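Side-chain contacts in amidohydrolase family protein (Acinetobacter baumannii, PDB 4I6K), which probably hydrolyses 2-pyrone-4,6-dicarboxylic acid, as a member of the amidohydrolase family: residues I178-F181 against G182-D185; N223-I226 against A227-Y231; A230-I233 against F234-K237; F272-H275 against E276-I280. One frame throughout, in Å; residues are numbered along the deposited sequence.

Contact 1 (I178-F181 against G182-D185); sequences IDHF and GRVD
This tight turn follows strand 176-178 of the beta/alpha barrel and carries His-180 to a bound citric acid, probably from the crystallisation liquor. The backbone runs at positive phi from His-180 to Arg-183, so the turn is left-handed. Two i to i+3 bonds close it. Gly-182 N donates to Asp-179 O at 3.1 Å, and Arg-183 N donates to His-180 O at 2.7 Å. In both bonds the donor stands above the plane of the carbonyl.

Ile-178 CG2 rests on the backbone of Gly-182, 3.5 Å from its CA. The chi1 of Ile-178, -58°, puts CG2 opposite the backbone N. On another side of the turn, Arg-183 CD lies 3.8 Å from His-180 CB and meets the imidazole at its edge, near the ring plane. The bend at chi2 (-57°) brings CD to the histidine, and a further bend at chi3 turns NE. Val-184 CG2 sits 3.9 Å from Phe-181 O.

His-180 ND1 bonds Ser-212 OG, while NE2 bonds the citric acid. Asp-179 pairs with Arg-123. Ile-178 pairs with strand 207-210 through the backbone, and the Phe-181 ring packs on helix 222-237 at Ala-227 and Ala-230.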
loop_
_atom_site.group_PDB
_atom_site.type_symbol
_atom_site.label_atom_id
_atom_site.label_comp_id
_atom_site.label_asym_id
_atom_site.label_seq_id
_atom_site.Cartn_x
_atom_site.Cartn_y
_atom_site.Cartn_z
ATOM N N ILE A 178 -2.285 -5.765 1.224
ATOM C CA ILE A 178 -2.777 -5.654 -0.144
ATOM C C ILE A 178 -3.284 -4.251 -0.453
ATOM O O ILE A 178 -4.171 -3.756 0.227
ATOM C CB ILE A 178 -3.857 -6.717 -0.479
ATOM C CG1 ILE A 178 -3.307 -8.141 -0.276
ATOM C CG2 ILE A 178 -4.362 -6.542 -1.913
ATOM C CD1 ILE A 178 -3.783 -8.787 1.010
ATOM N N ASP A 179 -2.696 -3.631 -1.481
ATOM C CA ASP A 179 -2.994 -2.258 -1.889
ATOM C C ASP A 179 -4.378 -2.083 -2.518
ATOM O O ASP A 179 -4.817 -2.919 -3.303
ATOM C CB ASP A 179 -1.950 -1.779 -2.900
ATOM C CG ASP A 179 -0.609 -1.483 -2.266
ATOM O OD1 ASP A 179 0.388 -1.425 -3.017
ATOM O OD2 ASP A 179 -0.547 -1.298 -1.029
ATOM N N HIS A 180 -5.046 -0.984 -2.157
ATOM C CA HIS A 180 -6.264 -0.504 -2.832
ATOM C C HIS A 180 -7.354 -1.565 -3.055
ATOM O O HIS A 180 -7.658 -1.937 -4.196
ATOM C CB HIS A 180 -5.902 0.165 -4.162
ATOM C CG HIS A 180 -4.725 1.088 -4.077
ATOM N ND1 HIS A 180 -4.499 1.907 -2.990
ATOM C CD2 HIS A 180 -3.716 1.332 -4.950
ATOM C CE1 HIS A 180 -3.392 2.603 -3.191
ATOM N NE2 HIS A 180 -2.898 2.274 -4.372
ATOM N N PHE A 181 -7.941 -2.032 -1.953
ATOM C CA PHE A 181 -9.012 -3.035 -1.970
ATOM C C PHE A 181 -8.704 -4.297 -2.764
ATOM O O PHE A 181 -9.610 -5.094 -3.008
ATOM C CB PHE A 181 -10.316 -2.434 -2.497
ATOM C CG PHE A 181 -10.785 -1.234 -1.727
ATOM C CD1 PHE A 181 -11.759 -1.362 -0.743
ATOM C CD2 PHE A 181 -10.251 0.018 -1.980
ATOM C CE1 PHE A 181 -12.200 -0.259 -0.040
ATOM C CE2 PHE A 181 -10.689 1.123 -1.274
ATOM C CZ PHE A 181 -11.663 0.988 -0.310
ATOM N N GLY A 182 -7.443 -4.486 -3.155
ATOM C CA GLY A 182 -7.068 -5.638 -3.973
ATOM C C GLY A 182 -7.325 -5.383 -5.446
ATOM O O GLY A 182 -7.403 -6.318 -6.248
ATOM N N ARG A 183 -7.472 -4.107 -5.795
ATOM C CA ARG A 183 -7.580 -3.669 -7.201
ATOM C C ARG A 183 -8.632 -4.425 -7.996
ATOM O O ARG A 183 -8.363 -4.934 -9.088
ATOM C CB ARG A 183 -6.225 -3.731 -7.914
ATOM C CG ARG A 183 -5.244 -2.605 -7.502
ATOM C CD ARG A 183 -5.836 -1.220 -7.744
ATOM N NE ARG A 183 -6.111 -0.998 -9.167
ATOM C CZ ARG A 183 -5.237 -0.487 -10.031
ATOM N NH1 ARG A 183 -4.028 -0.140 -9.627
ATOM N NH2 ARG A 183 -5.564 -0.325 -11.303
ATOM N N VAL A 184 -9.837 -4.485 -7.436
ATOM C CA VAL A 184 -10.957 -5.150 -8.084
ATOM C C VAL A 184 -10.957 -4.782 -9.563
ATOM O O VAL A 184 -10.736 -3.620 -9.907
ATOM C CB VAL A 184 -12.295 -4.727 -7.429
ATOM C CG1 VAL A 184 -13.464 -5.485 -8.027
ATOM C CG2 VAL A 184 -12.236 -4.920 -5.914
ATOM N N ASP A 185 -11.164 -5.759 -10.442
ATOM C CA ASP A 185 -11.203 -5.433 -11.867
ATOM C C ASP A 185 -12.273 -4.403 -12.177
ATOM O O ASP A 185 -13.430 -4.537 -11.755
ATOM C CB ASP A 185 -11.432 -6.647 -12.764
ATOM C CG ASP A 185 -11.258 -6.299 -14.236
ATOM O OD1 ASP A 185 -10.164 -5.812 -14.593
ATOM O OD2 ASP A 185 -12.201 -6.487 -15.029
#

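Contact 2 (N223-I226 against A227-Y231); sequences NINI and AQQAY
Gln-229 N bonds Asn-225 O at 2.8 Å, the shortest polar bond here. It is one rung of helix 222-237, the helical link between strands 207-210 and 243-244 in a beta-alpha-beta unit. The donor lies almost straight off the end of the C=O. Gln-229 CG also leans on Asn-225 O, at 3.4 Å.

The same two residues meet again through their side chains. Gln-229 NE2 gives a weak bond to Asn-225 OD1 at 3.4 Å, with an N-H...O angle of 132°. The two amide planes are turned 44° apart, so the groups do not lie flat against each other. Asn-225 has its CG opposite the backbone N (chi1 -167°), and this carries OD1 along the helix surface toward the next turn. Ile-226 CD1 touches Gln-229 NE2 at 3.8 Å and adds an apolar neighbour to that amide.

A different face of the helix is buried. Ala-227 CB lies 3.4 Å from Asn-223 O, and Ala-227 N bonds that same oxygen. The methyl group also packs on Phe-214 and on Ile-270 of helix 260-270. The side chain of Asn-223 points back to the loop before the helix, where ND2 bonds Gly-218 O.

One turn further on, Ala-230 N donates to Ile-226 O in a nearly straight bond of 2.9 Å, and Ala-230 CB sits 3.6 Å from that oxygen.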
loop_
_atom_site.group_PDB
_atom_site.type_symbol
_atom_site.label_atom_id
_atom_site.label_comp_id
_atom_site.label_asym_id
_atom_site.label_seq_id
_atom_site.Cartn_x
_atom_site.Cartn_y
_atom_site.Cartn_z
ATOM N N ASN A 223 -17.113 3.384 -8.750
ATOM C CA ASN A 223 -15.942 2.963 -7.980
ATOM C C ASN A 223 -16.075 3.085 -6.460
ATOM O O ASN A 223 -15.401 2.376 -5.718
ATOM C CB ASN A 223 -14.685 3.686 -8.474
ATOM C CG ASN A 223 -14.800 5.197 -8.381
ATOM O OD1 ASN A 223 -15.555 5.734 -7.568
ATOM N ND2 ASN A 223 -14.034 5.893 -9.208
ATOM N N ILE A 224 -16.941 3.976 -5.998
ATOM C CA ILE A 224 -17.157 4.121 -4.564
ATOM C C ILE A 224 -18.084 3.018 -4.063
ATOM O O ILE A 224 -17.990 2.580 -2.910
ATOM C CB ILE A 224 -17.743 5.504 -4.200
ATOM C CG1 ILE A 224 -17.293 6.558 -5.215
ATOM C CG2 ILE A 224 -17.322 5.906 -2.798
ATOM C CD1 ILE A 224 -17.983 7.918 -5.062
ATOM N N ASN A 225 -19.020 2.622 -4.904
ATOM C CA ASN A 225 -19.862 1.510 -4.549
ATOM C C ASN A 225 -19.117 0.188 -4.487
ATOM O O ASN A 225 -19.254 -0.554 -3.542
ATOM C CB ASN A 225 -21.055 1.418 -5.480
ATOM C CG ASN A 225 -22.093 0.489 -4.962
ATOM O OD1 ASN A 225 -22.336 -0.563 -5.535
ATOM N ND2 ASN A 225 -22.689 0.846 -3.838
ATOM N N ILE A 226 -18.295 -0.069 -5.491
ATOM C CA ILE A 226 -17.363 -1.183 -5.471
ATOM C C ILE A 226 -16.591 -1.140 -4.157
ATOM O O ILE A 226 -16.647 -2.086 -3.370
ATOM C CB ILE A 226 -16.407 -1.118 -6.655
ATOM C CG1 ILE A 226 -17.205 -1.222 -7.953
ATOM C CG2 ILE A 226 -15.384 -2.243 -6.570
ATOM C CD1 ILE A 226 -18.141 -2.429 -7.960
ATOM N N ALA A 227 -15.895 -0.032 -3.902
ATOM C CA ALA A 227 -15.193 0.131 -2.625
ATOM C C ALA A 227 -16.076 -0.255 -1.416
ATOM O O ALA A 227 -15.647 -0.975 -0.516
ATOM C CB ALA A 227 -14.671 1.562 -2.486
ATOM N N GLN A 228 -17.311 0.223 -1.406
ATOM C CA GLN A 228 -18.258 -0.066 -0.324
ATOM C C GLN A 228 -18.605 -1.572 -0.186
ATOM O O GLN A 228 -18.707 -2.103 0.928
ATOM C CB GLN A 228 -19.535 0.758 -0.534
ATOM C CG GLN A 228 -19.980 1.534 0.678
ATOM C CD GLN A 228 -20.947 2.649 0.316
ATOM O OE1 GLN A 228 -21.036 3.662 1.012
ATOM N NE2 GLN A 228 -21.672 2.469 -0.787
ATOM N N GLN A 229 -18.802 -2.246 -1.316
ATOM C CA GLN A 229 -19.073 -3.674 -1.310
ATOM C C GLN A 229 -17.879 -4.457 -0.773
ATOM O O GLN A 229 -18.023 -5.350 0.069
ATOM C CB GLN A 229 -19.356 -4.158 -2.723
ATOM C CG GLN A 229 -20.662 -3.685 -3.318
ATOM C CD GLN A 229 -20.980 -4.429 -4.595
ATOM O OE1 GLN A 229 -21.226 -5.640 -4.572
ATOM N NE2 GLN A 229 -20.952 -3.717 -5.723
ATOM N N ALA A 230 -16.699 -4.133 -1.297
ATOM C CA ALA A 230 -15.466 -4.808 -0.896
ATOM C C ALA A 230 -15.297 -4.668 0.604
ATOM O O ALA A 230 -15.014 -5.638 1.296
ATOM C CB ALA A 230 -14.276 -4.233 -1.638
ATOM N N TYR A 231 -15.498 -3.454 1.105
ATOM C CA TYR A 231 -15.439 -3.206 2.540
ATOM C C TYR A 231 -16.389 -4.117 3.310
ATOM O O TYR A 231 -15.984 -4.778 4.274
ATOM C CB TYR A 231 -15.740 -1.738 2.854
ATOM C CG TYR A 231 -15.687 -1.399 4.338
ATOM C CD1 TYR A 231 -14.463 -1.364 5.027
ATOM C CD2 TYR A 231 -16.852 -1.114 5.052
ATOM C CE1 TYR A 231 -14.400 -1.056 6.381
ATOM C CE2 TYR A 231 -16.798 -0.802 6.417
ATOM C CZ TYR A 231 -15.573 -0.779 7.073
ATOM O OH TYR A 231 -15.510 -0.467 8.414
#

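Contact 3 (A230-I233 against F234-K237); sequences AYNI and FKEK
This is packing within the last turns of helix 222-237, where Phe-234 folds back over the peptide of Ala-230. The helix lies between strands 207-210 and 243-244 in the chain. Ala-230 O stands 3.0 Å above the plane of the Phe-234 ring, over its centre. Phe-234 N donates to the same oxygen at 2.9 Å, in a bond that is practically straight. The ring reaches this place because chi1 is -57° and chi2 is -22°, which turns one face to the carbonyl. Ala-230 CB meets the far end of the ring, 3.9 Å from Phe-234 CZ. Around them, Phe-234 packs on Tyr-195 and Leu-199 of helix 193-201 and on Leu-243.

Ile-233 and Lys-237 run side by side and point the same way, with Ile-233 CG2 4.0 Å from Lys-237 CD. On the exposed flank, Glu-236 CG lies 3.3 Å from Asn-232 O, and the chain bends at chi2 beyond it.

Tyr-231 and Lys-235 also lie together, but their modelled approach is too close to trust. Both have a polar partner in Glu-276.

Ala-230 O is thus satisfied by a peptide N-H. The ring lies over it and probably shields it from water, while torsions and apolar packing set the ring's place.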
loop_
_atom_site.group_PDB
_atom_site.type_symbol
_atom_site.label_atom_id
_atom_site.label_comp_id
_atom_site.label_asym_id
_atom_site.label_seq_id
_atom_site.Cartn_x
_atom_site.Cartn_y
_atom_site.Cartn_z
ATOM N N ALA A 230 -16.699 -4.133 -1.297
ATOM C CA ALA A 230 -15.466 -4.808 -0.896
ATOM C C ALA A 230 -15.297 -4.668 0.604
ATOM O O ALA A 230 -15.014 -5.638 1.296
ATOM C CB ALA A 230 -14.276 -4.233 -1.638
ATOM N N TYR A 231 -15.498 -3.454 1.105
ATOM C CA TYR A 231 -15.439 -3.206 2.540
ATOM C C TYR A 231 -16.389 -4.117 3.310
ATOM O O TYR A 231 -15.984 -4.778 4.274
ATOM C CB TYR A 231 -15.740 -1.738 2.854
ATOM C CG TYR A 231 -15.687 -1.399 4.338
ATOM C CD1 TYR A 231 -14.463 -1.364 5.027
ATOM C CD2 TYR A 231 -16.852 -1.114 5.052
ATOM C CE1 TYR A 231 -14.400 -1.056 6.381
ATOM C CE2 TYR A 231 -16.798 -0.802 6.417
ATOM C CZ TYR A 231 -15.573 -0.779 7.073
ATOM O OH TYR A 231 -15.510 -0.467 8.414
ATOM N N ASN A 232 -17.650 -4.159 2.886
ATOM C CA ASN A 232 -18.642 -4.991 3.569
ATOM C C ASN A 232 -18.218 -6.437 3.581
ATOM O O ASN A 232 -18.300 -7.107 4.612
ATOM C CB ASN A 232 -20.019 -4.883 2.913
ATOM C CG ASN A 232 -20.619 -3.496 3.035
ATOM O OD1 ASN A 232 -21.628 -3.200 2.407
ATOM N ND2 ASN A 232 -19.996 -2.641 3.837
ATOM N N ILE A 233 -17.775 -6.930 2.433
ATOM C CA ILE A 233 -17.246 -8.291 2.365
ATOM C C ILE A 233 -16.145 -8.504 3.416
ATOM O O ILE A 233 -16.236 -9.404 4.242
ATOM C CB ILE A 233 -16.737 -8.605 0.951
ATOM C CG1 ILE A 233 -17.917 -8.627 -0.021
ATOM C CG2 ILE A 233 -15.991 -9.930 0.907
ATOM C CD1 ILE A 233 -17.514 -8.832 -1.469
ATOM N N PHE A 234 -15.122 -7.653 3.404
ATOM C CA PHE A 234 -14.052 -7.713 4.412
ATOM C C PHE A 234 -14.617 -7.823 5.829
ATOM O O PHE A 234 -14.135 -8.609 6.652
ATOM C CB PHE A 234 -13.161 -6.471 4.337
ATOM C CG PHE A 234 -12.543 -6.239 2.981
ATOM C CD1 PHE A 234 -12.411 -7.282 2.073
ATOM C CD2 PHE A 234 -12.067 -4.976 2.624
ATOM C CE1 PHE A 234 -11.820 -7.068 0.826
ATOM C CE2 PHE A 234 -11.474 -4.754 1.383
ATOM C CZ PHE A 234 -11.356 -5.804 0.485
ATOM N N LYS A 235 -15.628 -7.006 6.111
ATOM C CA LYS A 235 -16.272 -7.015 7.412
ATOM C C LYS A 235 -16.811 -8.399 7.746
ATOM O O LYS A 235 -16.488 -8.962 8.793
ATOM C CB LYS A 235 -17.429 -6.023 7.440
ATOM C CG LYS A 235 -17.529 -5.255 8.726
ATOM C CD LYS A 235 -17.028 -3.841 8.501
ATOM C CE LYS A 235 -18.038 -3.035 7.690
ATOM N NZ LYS A 235 -19.211 -2.576 8.504
ATOM N N GLU A 236 -17.640 -8.941 6.860
ATOM C CA GLU A 236 -18.291 -10.214 7.126
ATOM C C GLU A 236 -17.287 -11.359 7.214
ATOM O O GLU A 236 -17.544 -12.369 7.873
ATOM C CB GLU A 236 -19.324 -10.504 6.052
ATOM C CG GLU A 236 -20.322 -9.380 5.901
ATOM C CD GLU A 236 -20.759 -9.180 4.461
ATOM O OE1 GLU A 236 -20.354 -9.987 3.592
ATOM O OE2 GLU A 236 -21.502 -8.208 4.198
ATOM N N LYS A 237 -16.139 -11.204 6.561
ATOM C CA LYS A 237 -15.152 -12.275 6.566
ATOM C C LYS A 237 -14.446 -12.297 7.918
ATOM O O LYS A 237 -13.800 -13.278 8.269
ATOM C CB LYS A 237 -14.155 -12.119 5.419
ATOM C CG LYS A 237 -14.726 -12.541 4.064
ATOM C CD LYS A 237 -13.696 -12.452 2.916
ATOM C CE LYS A 237 -12.540 -13.485 3.018
ATOM N NZ LYS A 237 -12.969 -14.918 3.149
#

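Contact 4 (F272-H275 against E276-I280); sequences FDKH and EQCLI
With chi1 at 174°, Asp-273 turns its carboxylate back over the first turn of helix 274-289, and Glu-276, with chi1 at -66°, brings its own carboxylate alongside. Asp-273 is the N-cap of this helix. Its OD1 receives two backbone N-H groups. His-275 N is 2.6 Å from Asp-273 OD1 and meets it nearly along the C-O bond, though the N-H itself is bent. Glu-276 N reaches the same OD1 in a weak bond of 3.4 Å. In this way the side chain takes up N-H groups that have no preceding helical turn to bond to.

The two carboxylates are stacked, with planes 15° apart, while the side chains cross at about a right angle. Asp-273 OD2 and Glu-276 OE2 are 4.0 Å apart. Two like charges this near would probably disfavour each other. Glu-276 has compensation from helix 222-237: OE2 forms a salt bridge with Lys-235 NZ, and OE1 bonds Tyr-231 OH.

The main chain continues the helix from the cap. Gln-277 N bonds Asp-273 O at 2.9 Å, in the carbonyl plane. Leu-279 N bonds His-275 O at 3.2 Å.

Gln-277 lies extended along the start of the helix and crosses Lys-274 at about a right angle. Its amide NE2 bonds Val-271 O, which joins this turn to the loop before it. On the lysine side, Gln-277 OE1 touches Lys-274 CG at 4.0 Å. Gln-277 CG lies 3.5 Å from Asp-273 O, the acceptor of its own N-H.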
loop_
_atom_site.group_PDB
_atom_site.type_symbol
_atom_site.label_atom_id
_atom_site.label_comp_id
_atom_site.label_asym_id
_atom_site.label_seq_id
_atom_site.Cartn_x
_atom_site.Cartn_y
_atom_site.Cartn_z
ATOM N N PHE A 272 -18.712 4.510 7.244
ATOM C CA PHE A 272 -19.587 5.437 7.928
ATOM C C PHE A 272 -19.464 5.389 9.462
ATOM O O PHE A 272 -19.421 6.428 10.130
ATOM C CB PHE A 272 -21.031 5.186 7.500
ATOM C CG PHE A 272 -21.974 6.239 7.974
ATOM C CD1 PHE A 272 -23.259 5.916 8.380
ATOM C CD2 PHE A 272 -21.559 7.565 8.045
ATOM C CE1 PHE A 272 -24.119 6.896 8.828
ATOM C CE2 PHE A 272 -22.413 8.551 8.497
ATOM C CZ PHE A 272 -23.694 8.217 8.889
ATOM N N ASP A 273 -19.399 4.182 10.013
ATOM C CA ASP A 273 -19.374 3.990 11.457
ATOM C C ASP A 273 -18.054 4.453 12.082
ATOM O O ASP A 273 -16.973 3.964 11.729
ATOM C CB ASP A 273 -19.653 2.522 11.789
ATOM C CG ASP A 273 -19.500 2.220 13.259
ATOM O OD1 ASP A 273 -18.817 2.990 13.964
ATOM O OD2 ASP A 273 -20.061 1.205 13.713
ATOM N N LYS A 274 -18.156 5.398 13.015
ATOM C CA LYS A 274 -16.979 6.064 13.566
ATOM C C LYS A 274 -16.135 5.188 14.502
ATOM O O LYS A 274 -14.940 5.434 14.676
ATOM C CB LYS A 274 -17.353 7.389 14.253
ATOM C CG LYS A 274 -16.123 8.141 14.796
ATOM C CD LYS A 274 -16.475 9.221 15.828
ATOM C CE LYS A 274 -15.250 9.640 16.659
ATOM N NZ LYS A 274 -14.848 8.616 17.679
ATOM N N HIS A 275 -16.747 4.179 15.110
ATOM C CA HIS A 275 -15.978 3.203 15.861
ATOM C C HIS A 275 -15.038 2.501 14.886
ATOM O O HIS A 275 -13.856 2.314 15.177
ATOM C CB HIS A 275 -16.880 2.173 16.548
ATOM C CG HIS A 275 -18.009 2.777 17.329
ATOM N ND1 HIS A 275 -17.809 3.672 18.361
ATOM C CD2 HIS A 275 -19.350 2.602 17.238
ATOM C CE1 HIS A 275 -18.977 4.028 18.864
ATOM N NE2 HIS A 275 -19.928 3.393 18.202
ATOM N N GLU A 276 -15.576 2.116 13.728
ATOM C CA GLU A 276 -14.786 1.459 12.694
ATOM C C GLU A 276 -13.721 2.378 12.092
ATOM O O GLU A 276 -12.613 1.941 11.748
ATOM C CB GLU A 276 -15.691 0.923 11.600
ATOM C CG GLU A 276 -16.584 -0.190 12.080
ATOM C CD GLU A 276 -17.543 -0.645 11.003
ATOM O OE1 GLU A 276 -17.439 -0.130 9.868
ATOM O OE2 GLU A 276 -18.406 -1.505 11.289
ATOM N N GLN A 277 -14.057 3.653 11.958
ATOM C CA GLN A 277 -13.074 4.625 11.512
ATOM C C GLN A 277 -11.902 4.690 12.500
ATOM O O GLN A 277 -10.747 4.792 12.093
ATOM C CB GLN A 277 -13.715 5.999 11.308
ATOM C CG GLN A 277 -14.674 6.097 10.108
ATOM C CD GLN A 277 -15.401 7.437 10.053
ATOM O OE1 GLN A 277 -15.186 8.297 10.902
ATOM N NE2 GLN A 277 -16.260 7.617 9.057
ATOM N N CYS A 278 -12.198 4.606 13.794
ATOM C CA CYS A 278 -11.148 4.632 14.803
ATOM C C CYS A 278 -10.190 3.438 14.675
ATOM O O CYS A 278 -8.971 3.609 14.745
ATOM C CB CYS A 278 -11.749 4.731 16.211
ATOM S SG CYS A 278 -12.548 6.337 16.577
ATOM N N LEU A 279 -10.732 2.241 14.470
ATOM C CA LEU A 279 -9.891 1.062 14.317
ATOM C C LEU A 279 -9.027 1.237 13.088
ATOM O O LEU A 279 -7.818 1.008 13.122
ATOM C CB LEU A 279 -10.735 -0.198 14.149
ATOM C CG LEU A 279 -11.371 -0.872 15.364
ATOM C CD1 LEU A 279 -11.991 -2.175 14.906
ATOM C CD2 LEU A 279 -10.352 -1.132 16.467
ATOM N N ILE A 280 -9.654 1.595 11.981
ATOM C CA ILE A 280 -8.969 1.741 10.708
ATOM C C ILE A 280 -7.921 2.852 10.687
ATOM O O ILE A 280 -6.859 2.678 10.152
ATOM C CB ILE A 280 -9.968 1.876 9.547
ATOM C CG1 ILE A 280 -10.867 0.653 9.501
ATOM C CG2 ILE A 280 -9.260 2.030 8.240
ATOM C CD1 ILE A 280 -11.875 0.631 8.429
#

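The four contacts come in order along the chain, and contacts 2 and 3 overlap at Ala-230 and Tyr-231. Both lie on helix 222-237, with centres about 10 Å apart. Contact 1 sits after strand 176-178, in the loop that reaches the citric acid. Its centre is about 11 Å from that of contact 2, and Phe-181 and Val-184 pack against the helix. Contact 4 starts helix 274-289, its centre about 14 Å from that of contact 3, and Glu-276 links the two helices. Contacts 1 and 4 do not touch. Helix 222-237 therefore stands between the ligand-side loop and the chain's last helix.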